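PDB 3PP9: putative streptothricin acetyltransferase from Bacillus anthracis, which probably transfers the acetyl group of acetyl coenzyme A to an amino group of streptothricin-type antibiotics, as a member of the GNAT family. Local coordinates for residues 68-73 / 90-95; 124-129 / 135-140; 165-170 / 174-179. All coordinates share one frame; numbering follows the deposited sequence.

Contact 1. Residues 68-73 / 90-95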
loop_
_atom_site.group_PDB
_atom_site.type_symbol
_atom_site.label_atom_id
_atom_site.label_comp_id
_atom_site.label_asym_id
_atom_site.label_seq_id
_atom_site.Cartn_x
_atom_site.Cartn_y
_atom_site.Cartn_z
ATOM N N ASN A 68 -22.458 -4.717 0.075
ATOM C CA ASN A 68 -23.115 -4.459 1.366
ATOM C C ASN A 68 -22.181 -3.897 2.441
ATOM O O ASN A 68 -22.624 -3.243 3.377
ATOM C CB ASN A 68 -23.773 -5.754 1.863
ATOM C CG ASN A 68 -24.710 -5.536 3.028
ATOM O OD1 ASN A 68 -24.641 -6.238 4.041
ATOM N ND2 ASN A 68 -25.591 -4.559 2.901
ATOM N N GLU A 69 -20.887 -4.164 2.309
ATOM C CA GLU A 69 -19.893 -3.671 3.263
ATOM C C GLU A 69 -19.709 -2.170 3.186
ATOM O O GLU A 69 -19.094 -1.582 4.075
ATOM C CB GLU A 69 -18.523 -4.309 2.993
ATOM C CG GLU A 69 -18.465 -5.802 3.169
ATOM C CD GLU A 69 -17.068 -6.369 2.940
ATOM O OE1 GLU A 69 -16.124 -5.602 2.633
ATOM O OE2 GLU A 69 -16.909 -7.595 3.079
ATOM N N TYR A 70 -20.251 -1.552 2.140
ATOM C CA TYR A 70 -20.120 -0.115 1.898
ATOM C C TYR A 70 -21.391 0.653 2.143
ATOM O O TYR A 70 -21.432 1.850 1.904
ATOM C CB TYR A 70 -19.602 0.135 0.471
ATOM C CG TYR A 70 -18.187 -0.351 0.301
ATOM C CD1 TYR A 70 -17.906 -1.687 0.097
ATOM C CD2 TYR A 70 -17.120 0.537 0.345
ATOM C CE1 TYR A 70 -16.600 -2.126 -0.032
ATOM C CE2 TYR A 70 -15.817 0.097 0.216
ATOM C CZ TYR A 70 -15.565 -1.222 0.023
ATOM O OH TYR A 70 -14.266 -1.660 -0.104
ATOM N N ILE A 71 -22.420 -0.024 2.628
ATOM C CA ILE A 71 -23.687 0.639 2.911
ATOM C C ILE A 71 -23.748 1.029 4.378
ATOM O O ILE A 71 -23.389 0.237 5.257
ATOM C CB ILE A 71 -24.883 -0.257 2.515
ATOM C CG1 ILE A 71 -24.869 -0.454 1.004
ATOM C CG2 ILE A 71 -26.204 0.397 2.955
ATOM C CD1 ILE A 71 -25.945 -1.360 0.441
ATOM N N ASN A 72 -24.129 2.277 4.635
ATOM C CA ASN A 72 -24.278 2.784 5.997
ATOM C C ASN A 72 -22.957 2.745 6.783
ATOM O O ASN A 72 -22.873 2.174 7.875
ATOM C CB ASN A 72 -25.377 1.971 6.708
ATOM C CG ASN A 72 -25.844 2.597 8.012
ATOM O OD1 ASN A 72 -25.655 3.794 8.250
ATOM N ND2 ASN A 72 -26.483 1.787 8.855
ATOM N N LYS A 73 -21.933 3.370 6.225
ATOM C CA LYS A 73 -20.625 3.404 6.847
ATOM C C LYS A 73 -20.127 4.832 6.871
ATOM O O LYS A 73 -20.275 5.574 5.898
ATOM C CB LYS A 73 -19.615 2.597 6.031
ATOM C CG LYS A 73 -20.012 1.155 5.753
ATOM C CD LYS A 73 -20.024 0.239 6.951
ATOM C CE LYS A 73 -18.635 -0.060 7.456
ATOM N NZ LYS A 73 -18.686 -1.184 8.444
ATOM N N PHE A 90 -20.162 2.233 -11.360
ATOM C CA PHE A 90 -20.108 2.489 -9.937
ATOM C C PHE A 90 -18.677 2.821 -9.517
ATOM O O PHE A 90 -17.724 2.609 -10.269
ATOM C CB PHE A 90 -20.645 1.286 -9.140
ATOM C CG PHE A 90 -19.867 0.029 -9.347
ATOM C CD1 PHE A 90 -20.238 -0.883 -10.317
ATOM C CD2 PHE A 90 -18.746 -0.236 -8.598
ATOM C CE1 PHE A 90 -19.501 -2.047 -10.516
ATOM C CE2 PHE A 90 -18.007 -1.405 -8.793
ATOM C CZ PHE A 90 -18.378 -2.293 -9.767
ATOM N N ILE A 91 -18.552 3.427 -8.343
ATOM C CA ILE A 91 -17.261 3.742 -7.771
ATOM C C ILE A 91 -17.310 3.358 -6.285
ATOM O O ILE A 91 -18.313 3.627 -5.598
ATOM C CB ILE A 91 -16.822 5.216 -8.013
ATOM C CG1 ILE A 91 -15.366 5.414 -7.626
ATOM C CG2 ILE A 91 -17.770 6.187 -7.300
ATOM C CD1 ILE A 91 -14.793 6.747 -8.126
ATOM N N VAL A 92 -16.244 2.682 -5.830
ATOM C CA VAL A 92 -16.105 2.179 -4.464
ATOM C C VAL A 92 -15.005 2.995 -3.785
ATOM O O VAL A 92 -13.868 3.039 -4.252
ATOM C CB VAL A 92 -15.725 0.686 -4.465
ATOM C CG1 VAL A 92 -15.718 0.120 -3.046
ATOM C CG2 VAL A 92 -16.701 -0.155 -5.346
ATOM N N LEU A 93 -15.339 3.621 -2.664
ATOM C CA LEU A 93 -14.409 4.486 -1.965
ATOM C C LEU A 93 -14.260 4.188 -0.477
ATOM O O LEU A 93 -15.206 3.744 0.164
ATOM C CB LEU A 93 -15.000 5.908 -2.025
ATOM C CG LEU A 93 -15.224 6.475 -3.420
ATOM C CD1 LEU A 93 -16.065 7.732 -3.377
ATOM C CD2 LEU A 93 -13.914 6.738 -4.107
ATOM N N LYS A 94 -13.069 4.442 0.055
ATOM C CA LYS A 94 -12.824 4.298 1.489
ATOM C C LYS A 94 -11.914 5.452 1.887
ATOM O O LYS A 94 -11.384 6.170 1.026
ATOM C CB LYS A 94 -12.090 3.017 1.864
ATOM C CG LYS A 94 -10.646 2.993 1.471
ATOM C CD LYS A 94 -9.910 1.816 2.105
ATOM C CE LYS A 94 -8.437 1.823 1.716
ATOM N NZ LYS A 94 -7.691 0.678 2.317
ATOM N N LYS A 95 -11.803 5.687 3.189
ATOM C CA LYS A 95 -10.865 6.687 3.691
ATOM C C LYS A 95 -9.613 5.904 4.045
ATOM O O LYS A 95 -9.677 4.932 4.796
ATOM C CB LYS A 95 -11.422 7.409 4.905
ATOM C CG LYS A 95 -10.498 8.482 5.418
ATOM C CD LYS A 95 -11.125 9.136 6.623
ATOM C CE LYS A 95 -10.280 10.244 7.177
ATOM N NZ LYS A 95 -10.984 10.877 8.337
#
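Tyr70, the last residue of a short 3-10 turn in the loop that leads to strand 76-83, faces the middle of strand 86-95, its CA 7.9 Å from that of Val92. Most of the contact is made by the Tyr70 ring and a methyl of Val92. CG1 of Val92 sits over a face of the Tyr70 ring, 3.5 Å from the centroid and 24° off the normal, a CH-pi contact displaced toward the rim; its closest ring atom is CE2 of Tyr70, at 3.3 Å. The valine puts this methyl anti to its backbone N (chi1 -174°). The two side chains cross at about a right angle. At the ring's edge, in its plane, the carbonyl O of Leu93 lies 3.7 Å from Tyr70 CE2. The side chain of Leu93 points away instead, to helix 117-131, while Tyr70 and Val92 both also touch Ile78 of the neighbouring strand. With no hydrogen bond between the segments, the loop is held to this side of the GNAT sheet by dispersion and a CH-pi contact of the valine methyl with the pi face of the ring: a broad ring suits a loop lying over a strand, and a compact, branched valine offers it a methyl.

Contact 2. Residues 124-129 / 135-140. With ACO (acetyl coenzyme *a), chain D.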
loop_
_atom_site.group_PDB
_atom_site.type_symbol
_atom_site.label_atom_id
_atom_site.label_comp_id
_atom_site.label_asym_id
_atom_site.label_seq_id
_atom_site.Cartn_x
_atom_site.Cartn_y
_atom_site.Cartn_z
ATOM N N GLN A 124 -18.142 12.947 -8.250
ATOM C CA GLN A 124 -18.866 12.663 -7.027
ATOM C C GLN A 124 -17.925 12.198 -5.917
ATOM O O GLN A 124 -18.135 12.513 -4.755
ATOM C CB GLN A 124 -19.978 11.637 -7.252
ATOM C CG GLN A 124 -20.792 11.326 -6.010
ATOM C CD GLN A 124 -21.561 12.512 -5.482
ATOM O OE1 GLN A 124 -22.378 13.085 -6.197
ATOM N NE2 GLN A 124 -21.340 12.865 -4.213
ATOM N N ALA A 125 -16.902 11.443 -6.267
ATOM C CA ALA A 125 -15.930 10.970 -5.302
ATOM C C ALA A 125 -15.193 12.154 -4.705
ATOM O O ALA A 125 -14.912 12.155 -3.510
ATOM C CB ALA A 125 -14.947 9.989 -5.966
ATOM N N LYS A 126 -14.906 13.176 -5.512
ATOM C CA LYS A 126 -14.236 14.359 -4.998
ATOM C C LYS A 126 -15.135 15.060 -3.996
ATOM O O LYS A 126 -14.653 15.533 -2.982
ATOM C CB LYS A 126 -13.790 15.314 -6.108
ATOM C CG LYS A 126 -12.746 14.727 -7.011
ATOM C CD LYS A 126 -12.125 15.738 -7.967
ATOM C CE LYS A 126 -13.100 16.403 -8.907
ATOM N NZ LYS A 126 -12.361 17.347 -9.817
ATOM N N GLN A 127 -16.434 15.153 -4.282
ATOM C CA GLN A 127 -17.382 15.788 -3.348
ATOM C C GLN A 127 -17.393 15.037 -2.014
ATOM O O GLN A 127 -17.351 15.636 -0.950
ATOM C CB GLN A 127 -18.806 15.808 -3.925
ATOM C CG GLN A 127 -19.011 16.669 -5.167
ATOM C CD GLN A 127 -19.086 18.145 -4.867
ATOM O OE1 GLN A 127 -19.293 18.961 -5.768
ATOM N NE2 GLN A 127 -18.946 18.506 -3.594
ATOM N N TRP A 128 -17.449 13.710 -2.082
ATOM C CA TRP A 128 -17.459 12.888 -0.880
ATOM C C TRP A 128 -16.189 13.111 -0.059
ATOM O O TRP A 128 -16.243 13.308 1.157
ATOM C CB TRP A 128 -17.597 11.416 -1.263
ATOM C CG TRP A 128 -17.619 10.478 -0.096
ATOM C CD1 TRP A 128 -18.699 10.184 0.700
ATOM C CD2 TRP A 128 -16.537 9.668 0.383
ATOM N NE1 TRP A 128 -18.337 9.274 1.667
ATOM C CE2 TRP A 128 -17.029 8.921 1.477
ATOM C CE3 TRP A 128 -15.215 9.469 -0.030
ATOM C CZ2 TRP A 128 -16.235 8.010 2.171
ATOM C CZ3 TRP A 128 -14.431 8.588 0.669
ATOM C CH2 TRP A 128 -14.945 7.857 1.754
ATOM N N ALA A 129 -15.046 13.119 -0.742
ATOM C CA ALA A 129 -13.774 13.344 -0.083
ATOM C C ALA A 129 -13.789 14.683 0.625
ATOM O O ALA A 129 -13.432 14.790 1.798
ATOM C CB ALA A 129 -12.657 13.311 -1.109
ATOM N N PRO A 135 -8.034 15.473 2.123
ATOM C CA PRO A 135 -7.290 16.399 1.278
ATOM C C PRO A 135 -7.032 15.996 -0.169
ATOM O O PRO A 135 -6.420 16.775 -0.909
ATOM C CB PRO A 135 -5.975 16.562 2.045
ATOM C CG PRO A 135 -5.761 15.229 2.669
ATOM C CD PRO A 135 -7.152 14.760 3.063
ATOM N N GLY A 136 -7.490 14.819 -0.585
ATOM C CA GLY A 136 -7.296 14.374 -1.948
ATOM C C GLY A 136 -7.860 12.988 -2.144
ATOM O O GLY A 136 -8.512 12.441 -1.245
ATOM N N ILE A 137 -7.611 12.438 -3.327
ATOM C CA ILE A 137 -8.073 11.109 -3.681
ATOM C C ILE A 137 -6.894 10.378 -4.301
ATOM O O ILE A 137 -6.060 10.983 -4.967
ATOM C CB ILE A 137 -9.158 11.127 -4.748
ATOM C CG1 ILE A 137 -10.321 12.025 -4.385
ATOM C CG2 ILE A 137 -9.627 9.706 -5.031
ATOM C CD1 ILE A 137 -11.359 12.087 -5.498
HETATM N N MSE A 138 -6.809 9.079 -4.079
HETATM C CA MSE A 138 -5.719 8.279 -4.645
HETATM C C MSE A 138 -6.209 6.904 -5.006
HETATM O O MSE A 138 -7.307 6.501 -4.618
HETATM C CB MSE A 138 -4.591 8.120 -3.644
HETATM C CG MSE A 138 -5.058 7.436 -2.386
HETATM SE SE MSE A 138 -3.707 7.190 -1.038
HETATM C CE MSE A 138 -2.668 5.800 -1.672
ATOM N N LEU A 139 -5.367 6.179 -5.737
ATOM C CA LEU A 139 -5.705 4.821 -6.138
ATOM C C LEU A 139 -4.473 4.127 -6.680
ATOM O O LEU A 139 -3.417 4.731 -6.816
ATOM C CB LEU A 139 -6.839 4.830 -7.178
ATOM C CG LEU A 139 -6.694 5.487 -8.559
ATOM C CD1 LEU A 139 -6.570 6.973 -8.505
ATOM C CD2 LEU A 139 -5.604 4.861 -9.443
ATOM N N GLU A 140 -4.602 2.816 -6.875
ATOM C CA GLU A 140 -3.547 1.996 -7.447
ATOM C C GLU A 140 -4.122 1.339 -8.669
ATOM O O GLU A 140 -5.302 0.972 -8.694
ATOM C CB GLU A 140 -3.084 0.895 -6.487
ATOM C CG GLU A 140 -1.996 -0.049 -7.047
ATOM C CD GLU A 140 -2.479 -1.118 -8.057
ATOM O OE1 GLU A 140 -3.697 -1.261 -8.302
ATOM O OE2 GLU A 140 -1.615 -1.848 -8.584
HETATM N N1A ACO D . -7.802 5.851 -23.533
HETATM C C2A ACO D . -7.516 7.165 -23.487
HETATM N N3A ACO D . -8.270 8.057 -22.828
HETATM C C4A ACO D . -9.381 7.644 -22.165
HETATM C C5A ACO D . -9.755 6.228 -22.194
HETATM C C6A ACO D . -8.891 5.318 -22.942
HETATM N N6A ACO D . -9.203 4.008 -22.988
HETATM N N7A ACO D . -10.882 6.092 -21.486
HETATM C C8A ACO D . -11.216 7.323 -21.037
HETATM N N9A ACO D . -10.316 8.241 -21.436
HETATM C C1B ACO D . -10.357 9.694 -21.205
HETATM C C2B ACO D . -11.486 10.252 -22.073
HETATM O O2B ACO D . -11.126 10.540 -23.431
HETATM C C3B ACO D . -11.912 11.484 -21.320
HETATM O O3B ACO D . -11.083 12.570 -21.707
HETATM P P3B ACO D . -11.645 14.056 -21.946
HETATM O O7A ACO D . -12.192 14.478 -20.598
HETATM O O8A ACO D . -12.689 13.862 -23.016
HETATM O O9A ACO D . -10.393 14.789 -22.381
HETATM C C4B ACO D . -11.643 11.127 -19.871
HETATM O O4B ACO D . -10.676 10.065 -19.869
HETATM C C5B ACO D . -12.921 10.696 -19.162
HETATM O O5B ACO D . -13.345 9.449 -19.716
HETATM P P1A ACO D . -14.795 8.852 -19.383
HETATM O O1A ACO D . -15.572 8.682 -20.669
HETATM O O2A ACO D . -15.371 9.686 -18.277
HETATM O O3A ACO D . -14.356 7.402 -18.815
HETATM P P2A ACO D . -15.244 6.077 -18.780
HETATM O O4A ACO D . -14.876 5.328 -20.028
HETATM O O5A ACO D . -16.695 6.352 -18.492
HETATM O O6A ACO D . -14.681 5.311 -17.474
HETATM C CBP ACO D . -13.093 3.694 -16.672
HETATM C CCP ACO D . -13.295 5.073 -17.286
HETATM C CDP ACO D . -11.615 3.513 -16.352
HETATM C CEP ACO D . -13.923 3.582 -15.395
HETATM C CAP ACO D . -13.552 2.611 -17.656
HETATM O OAP ACO D . -12.626 2.558 -18.775
HETATM C C9P ACO D . -13.603 1.230 -17.069
HETATM O O9P ACO D . -14.532 0.870 -16.389
HETATM N N8P ACO D . -12.596 0.385 -17.322
HETATM C C7P ACO D . -12.577 -1.002 -16.849
HETATM C C6P ACO D . -12.424 -1.131 -15.356
HETATM C C5P ACO D . -11.161 -0.436 -14.932
HETATM O O5P ACO D . -10.133 -0.533 -15.576
HETATM N N4P ACO D . -11.223 0.284 -13.834
HETATM C C3P ACO D . -10.097 1.011 -13.277
HETATM C C2P ACO D . -9.256 -0.008 -12.509
HETATM S S1P ACO D . -8.178 0.774 -11.328
HETATM C C ACO D . -9.226 1.124 -10.050
HETATM O O ACO D . -10.407 0.856 -10.131
HETATM C CH3 ACO D . -8.678 1.782 -8.831
#
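Helix 117-131 and strand 136-142 form the second half of a beta-alpha-beta unit that begins with strand 101-108, the part of the GNAT fold that carries acetyl coenzyme A. The axes of the short segments 124-129 and 136-140 come within 8.4 Å and make an angle of 123°. Ile137 is the residue that fills this gap. Its CG1 branch stands anti to the carbonyl carbon (chi1 -53°) and the chain then runs extended, carrying CD1 up to the helix. There CD1 meets Lys126 CG at 3.3 Å, a tight approach in which the two side chains cross at about a right angle, and Ala125 CB at 4.2 Å. One turn further along, Ala129 CB touches Ile137 CG1 at 4.2 Å. Alanines suit the face of a helix laid on a sheet because they let it settle close, whereas Lys126, at the margin, lends its aliphatic stem and leads its amino group away. Farther along the strand the ligand takes over: the acetyl CH3 of the cofactor lies 3.5 Å from Glu140 O and 3.9 Å from Leu139 CB. The opposite side of the strand looks to the second subunit, where Met138, a selenomethionine, packs on Val166 of that chain. Helix and strand are thus joined by apolar contacts without a hydrogen bond, and the same strand brings its backbone and a leucine to the acetyl group.

Contact 3. Residues 165-170 / 174-179; sequences LVYKGL and SDEVAI
Tyr167, in a short 3-10 turn, packs against the chain that returns from it into strand 178-184, so the contact closes the connection between two antiparallel neighbours of the sheet, strands 158-163 and 178-184. Tyr167 CE2 lies 3.8 Å from Ala178 CB; the small methyl also meets Val166 CG1 and lets turn and strand draw together. Beside CD1, the extended Glu176 side chain crosses the tyrosine at about a right angle, with OE1 3.4 Å from Tyr167 CD1 and the carboxylate turned 70° from the ring plane. A buried tyrosine serves here because its ring carbons pack while its hydroxyl reaches on to a hydrogen bond with Glu140 OE2 on strand 136-142.

At the outer end Lys168 bends at chi2 (-69°), which swings NZ toward the start of 174-179. NZ forms a salt bridge with Asp175, meeting OD1 at 3.0 Å nearly along its C-O direction, and a second hydrogen bond to Ser174 O at 3.2 Å. A long lysine suits this outer position, where one ammonium group can donate to two acceptors.

The second subunit covers much of the surroundings: Trp97 of that chain stacks edge-to-face on Tyr167, and its Asn98 donates to Val166 O. Between the two backbones a water molecule accepts from Tyr167 N at 3.0 Å and donates to Glu176 O at 2.8 Å.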
loop_
_atom_site.group_PDB
_atom_site.type_symbol
_atom_site.label_atom_id
_atom_site.label_comp_id
_atom_site.label_asym_id
_atom_site.label_seq_id
_atom_site.Cartn_x
_atom_site.Cartn_y
_atom_site.Cartn_z
ATOM N N LEU A 165 7.809 -5.077 -7.363
ATOM C CA LEU A 165 7.823 -6.401 -6.772
ATOM C C LEU A 165 6.555 -6.847 -6.077
ATOM O O LEU A 165 6.384 -8.049 -5.858
ATOM C CB LEU A 165 8.988 -6.497 -5.777
ATOM C CG LEU A 165 10.398 -6.313 -6.363
ATOM C CD1 LEU A 165 11.479 -6.429 -5.287
ATOM C CD2 LEU A 165 10.679 -7.323 -7.456
ATOM N N VAL A 166 5.660 -5.926 -5.759
ATOM C CA VAL A 166 4.464 -6.327 -4.995
ATOM C C VAL A 166 3.673 -7.450 -5.708
ATOM O O VAL A 166 3.252 -8.441 -5.084
ATOM C CB VAL A 166 3.619 -5.139 -4.574
ATOM C CG1 VAL A 166 2.941 -4.451 -5.768
ATOM C CG2 VAL A 166 2.590 -5.582 -3.494
ATOM N N TYR A 167 3.555 -7.348 -7.027
ATOM C CA TYR A 167 2.816 -8.386 -7.780
ATOM C C TYR A 167 3.482 -9.757 -7.898
ATOM O O TYR A 167 2.798 -10.754 -8.218
ATOM C CB TYR A 167 2.373 -7.875 -9.153
ATOM C CG TYR A 167 1.200 -6.940 -9.074
ATOM C CD1 TYR A 167 -0.080 -7.445 -8.880
ATOM C CD2 TYR A 167 1.342 -5.577 -9.236
ATOM C CE1 TYR A 167 -1.169 -6.617 -8.799
ATOM C CE2 TYR A 167 0.237 -4.727 -9.162
ATOM C CZ TYR A 167 -1.010 -5.256 -8.938
ATOM O OH TYR A 167 -2.117 -4.434 -8.865
ATOM N N LYS A 168 4.785 -9.818 -7.641
ATOM C CA LYS A 168 5.544 -11.060 -7.679
ATOM C C LYS A 168 5.009 -12.084 -6.691
ATOM O O LYS A 168 5.192 -13.282 -6.874
ATOM C CB LYS A 168 6.996 -10.788 -7.284
ATOM C CG LYS A 168 7.773 -9.907 -8.242
ATOM C CD LYS A 168 8.022 -10.637 -9.548
ATOM C CE LYS A 168 8.850 -9.801 -10.503
ATOM N NZ LYS A 168 9.157 -10.585 -11.723
ATOM N N GLY A 169 4.353 -11.609 -5.634
ATOM C CA GLY A 169 3.829 -12.502 -4.599
ATOM C C GLY A 169 2.717 -13.373 -5.148
ATOM O O GLY A 169 2.486 -14.472 -4.658
ATOM N N LEU A 170 2.009 -12.865 -6.150
ATOM C CA LEU A 170 0.947 -13.643 -6.790
ATOM C C LEU A 170 1.572 -14.474 -7.908
ATOM O O LEU A 170 1.411 -15.703 -7.945
ATOM C CB LEU A 170 -0.152 -12.735 -7.333
ATOM C CG LEU A 170 -0.886 -11.850 -6.316
ATOM C CD1 LEU A 170 -1.941 -11.016 -7.020
ATOM C CD2 LEU A 170 -1.524 -12.667 -5.205
ATOM N N SER A 174 5.442 -13.060 -14.456
ATOM C CA SER A 174 5.165 -11.785 -15.075
ATOM C C SER A 174 5.865 -10.618 -14.362
ATOM O O SER A 174 6.410 -10.748 -13.260
ATOM C CB SER A 174 3.661 -11.571 -15.178
ATOM O OG SER A 174 3.054 -12.578 -15.968
ATOM N N ASP A 175 5.821 -9.472 -15.021
ATOM C CA ASP A 175 6.482 -8.284 -14.571
ATOM C C ASP A 175 5.526 -7.098 -14.444
ATOM O O ASP A 175 5.859 -5.999 -14.878
ATOM C CB ASP A 175 7.612 -7.988 -15.573
ATOM C CG ASP A 175 8.690 -9.088 -15.587
ATOM O OD1 ASP A 175 9.092 -9.551 -14.491
ATOM O OD2 ASP A 175 9.162 -9.446 -16.681
ATOM N N GLU A 176 4.384 -7.339 -13.800
ATOM C CA GLU A 176 3.345 -6.342 -13.567
ATOM C C GLU A 176 3.875 -5.286 -12.592
ATOM O O GLU A 176 4.540 -5.652 -11.622
ATOM C CB GLU A 176 2.140 -7.050 -12.940
ATOM C CG GLU A 176 1.663 -8.236 -13.763
ATOM C CD GLU A 176 0.550 -9.040 -13.113
ATOM O OE1 GLU A 176 0.231 -8.798 -11.935
ATOM O OE2 GLU A 176 -0.001 -9.931 -13.792
ATOM N N VAL A 177 3.584 -4.004 -12.835
ATOM C CA VAL A 177 4.052 -2.928 -11.953
ATOM C C VAL A 177 2.856 -2.163 -11.409
ATOM O O VAL A 177 1.942 -1.813 -12.158
ATOM C CB VAL A 177 4.953 -1.929 -12.724
ATOM C CG1 VAL A 177 5.501 -0.829 -11.812
ATOM C CG2 VAL A 177 6.126 -2.662 -13.438
ATOM N N ALA A 178 2.840 -1.932 -10.099
ATOM C CA ALA A 178 1.779 -1.149 -9.468
ATOM C C ALA A 178 2.127 0.321 -9.626
ATOM O O ALA A 178 3.287 0.714 -9.437
ATOM C CB ALA A 178 1.698 -1.477 -7.966
ATOM N N ILE A 179 1.133 1.132 -9.983
ATOM C CA ILE A 179 1.301 2.565 -10.148
ATOM C C ILE A 179 0.308 3.253 -9.211
ATOM O O ILE A 179 -0.881 2.932 -9.208
ATOM C CB ILE A 179 1.072 3.042 -11.592
ATOM C CG1 ILE A 179 2.000 2.291 -12.552
ATOM C CG2 ILE A 179 1.306 4.546 -11.688
ATOM C CD1 ILE A 179 1.845 2.704 -14.018
HETATM O O HOH W 1 4.734 -5.299 -8.856
#

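All three contacts reach the same seven-stranded sheet. Contacts 1 and 2 are buried, apolar and free of hydrogen bonds between their segments; they meet directly where Leu93 CD1 packs on Ala125 CB at 3.6 Å, so strand 86-95 bears a loop on one side and helix 117-131 on the other. Contact 3 is only partly buried, and its chemistry is mixed, with a salt bridge and a bridging water beside its apolar pairs. It joins contact 2 through the neighbouring strands 136-142 and 178-184, and through the carboxylate-hydroxyl pair of Glu140 and Tyr167. Contacts 2 and 3 also touch the second subunit, unlike contact 1.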